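Long-range contact in NRPS (Penicillium fellutanum, PDB 6NKI), which belongs to a nonribosomal peptide synthetase and binds NADPH through a Rossmann-type domain of the male sterility protein family: residues 249-253 / 322-326. Sequence-based numbering, arbitrary orientation.
Sequences LWRVV and FWKAI
Val253 and Ile326 meet tip to tip where two helices of this Rossmann-type protein pack through side chains alone, outside the parallel seven-stranded sheet. The axes of the two segments come within 12.8 Å at their closest and cross at -61°, a wide spacing filled by apolar side chains. No hydrogen bond joins 249-253 to 322-326.

Among the aliphatic contacts, Val253 CG2 lies 3.7 Å from Ile326 CD1. Isoleucine suits its place because CG1 is anti to its carbonyl carbon (chi1 -66°) and its delta methyl CD1 extends across to the compact, branched valine.

Methyl-to-ring contacts surround this pair. Ile326 CD1 also reaches the edge of the Trp250 indole, 3.7 Å from CZ3; the long, flat tryptophan brings this edge across although its side chain leaves the helix heading away from 322-326. Val253 CG2 sits at the edge of the Phe322 ring, near CZ, and approaches Trp323 obliquely, while Leu249 CD1 comes obliquely to the same Phe322 CZ at 4.1 Å.

Around the contact, Leu271 of strand 270-275 touches both Leu249 and Phe322, Val399 of helix 389-410 packs on Ile326, and Tyr262 stacks on Trp323. Within 322-326, Phe322 packs on its neighbour: CE2 stands 3.7 Å above the plane of the Trp323 ring, over its centre.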
loop_
_atom_site.group_PDB
_atom_site.type_symbol
_atom_site.label_atom_id
_atom_site.label_comp_id
_atom_site.label_asym_id
_atom_site.label_seq_id
_atom_site.Cartn_x
_atom_site.Cartn_y
_atom_site.Cartn_z
ATOM N N LEU A 249 13.340 5.480 15.316
ATOM C CA LEU A 249 13.104 4.065 15.063
ATOM C C LEU A 249 14.408 3.352 14.721
ATOM O O LEU A 249 14.815 2.407 15.403
ATOM C CB LEU A 249 12.079 3.918 13.925
ATOM C CG LEU A 249 11.517 2.528 13.681
ATOM C CD1 LEU A 249 10.630 2.121 14.854
ATOM C CD2 LEU A 249 10.773 2.442 12.347
ATOM N N TRP A 250 15.096 3.827 13.678
ATOM C CA TRP A 250 16.267 3.118 13.188
ATOM C C TRP A 250 17.469 3.272 14.109
ATOM O O TRP A 250 18.393 2.451 14.050
ATOM C CB TRP A 250 16.627 3.585 11.788
ATOM C CG TRP A 250 15.531 3.338 10.859
ATOM C CD1 TRP A 250 14.804 4.270 10.176
ATOM C CD2 TRP A 250 14.932 2.075 10.577
ATOM N NE1 TRP A 250 13.830 3.659 9.432
ATOM C CE2 TRP A 250 13.876 2.311 9.668
ATOM C CE3 TRP A 250 15.200 0.765 10.985
ATOM C CZ2 TRP A 250 13.090 1.298 9.171
ATOM C CZ3 TRP A 250 14.421 -0.238 10.488
ATOM C CH2 TRP A 250 13.375 0.030 9.578
ATOM N N ARG A 251 17.496 4.336 14.920
ATOM C CA ARG A 251 18.550 4.492 15.913
ATOM C C ARG A 251 18.440 3.415 16.994
ATOM O O ARG A 251 19.453 2.907 17.479
ATOM C CB ARG A 251 18.484 5.899 16.520
ATOM C CG ARG A 251 19.045 7.061 15.655
ATOM C CD ARG A 251 18.704 8.427 16.306
ATOM N NE ARG A 251 19.202 9.578 15.547
ATOM C CZ ARG A 251 20.255 10.326 15.874
ATOM N NH1 ARG A 251 20.603 11.338 15.093
ATOM N NH2 ARG A 251 20.934 10.110 16.998
ATOM N N VAL A 252 17.207 3.039 17.360
ATOM C CA VAL A 252 16.984 1.927 18.287
ATOM C C VAL A 252 17.275 0.592 17.606
ATOM O O VAL A 252 17.776 -0.345 18.232
ATOM C CB VAL A 252 15.545 1.971 18.834
ATOM C CG1 VAL A 252 15.245 0.749 19.685
ATOM C CG2 VAL A 252 15.337 3.230 19.633
ATOM N N VAL A 253 16.973 0.488 16.323
ATOM C CA VAL A 253 17.298 -0.726 15.589
ATOM C C VAL A 253 18.808 -0.868 15.411
ATOM O O VAL A 253 19.342 -1.982 15.431
ATOM C CB VAL A 253 16.539 -0.723 14.239
ATOM C CG1 VAL A 253 17.043 -1.801 13.302
ATOM C CG2 VAL A 253 15.037 -0.929 14.486
ATOM N N PHE A 322 6.985 -6.576 14.184
ATOM C CA PHE A 322 8.048 -5.665 13.763
ATOM C C PHE A 322 9.431 -6.308 13.923
ATOM O O PHE A 322 10.201 -6.410 12.957
ATOM C CB PHE A 322 7.924 -4.336 14.544
ATOM C CG PHE A 322 9.159 -3.455 14.466
ATOM C CD1 PHE A 322 9.469 -2.767 13.304
ATOM C CD2 PHE A 322 10.031 -3.360 15.560
ATOM C CE1 PHE A 322 10.614 -1.983 13.222
ATOM C CE2 PHE A 322 11.177 -2.599 15.483
ATOM C CZ PHE A 322 11.460 -1.893 14.298
ATOM N N TRP A 323 9.752 -6.791 15.126
ATOM C CA TRP A 323 11.096 -7.322 15.342
ATOM C C TRP A 323 11.374 -8.596 14.547
ATOM O O TRP A 323 12.512 -8.793 14.100
ATOM C CB TRP A 323 11.355 -7.591 16.813
ATOM C CG TRP A 323 11.544 -6.381 17.644
ATOM C CD1 TRP A 323 10.695 -5.893 18.589
ATOM C CD2 TRP A 323 12.641 -5.478 17.583
ATOM N NE1 TRP A 323 11.219 -4.756 19.155
ATOM C CE2 TRP A 323 12.416 -4.480 18.548
ATOM C CE3 TRP A 323 13.805 -5.422 16.815
ATOM C CZ2 TRP A 323 13.316 -3.454 18.774
ATOM C CZ3 TRP A 323 14.692 -4.392 17.036
ATOM C CH2 TRP A 323 14.441 -3.426 18.002
ATOM N N LYS A 324 10.381 -9.476 14.352
ATOM C CA LYS A 324 10.712 -10.651 13.560
ATOM C C LYS A 324 11.012 -10.271 12.129
ATOM O O LYS A 324 11.688 -11.033 11.430
ATOM C CB LYS A 324 9.633 -11.742 13.636
ATOM C CG LYS A 324 8.232 -11.410 13.206
ATOM C CD LYS A 324 7.370 -12.697 13.145
ATOM C CE LYS A 324 6.990 -13.308 14.512
ATOM N NZ LYS A 324 5.974 -12.540 15.297
ATOM N N ALA A 325 10.574 -9.079 11.704
ATOM C CA ALA A 325 10.884 -8.575 10.376
ATOM C C ALA A 325 12.280 -7.973 10.328
ATOM O O ALA A 325 13.017 -8.189 9.361
ATOM C CB ALA A 325 9.827 -7.557 9.958
ATOM N N ILE A 326 12.642 -7.197 11.360
ATOM C CA ILE A 326 14.032 -6.777 11.556
ATOM C C ILE A 326 14.972 -7.980 11.430
ATOM O O ILE A 326 15.884 -8.008 10.592
ATOM C CB ILE A 326 14.191 -6.078 12.926
ATOM C CG1 ILE A 326 13.419 -4.727 13.020
ATOM C CG2 ILE A 326 15.670 -5.987 13.328
ATOM C CD1 ILE A 326 13.934 -3.576 12.091
#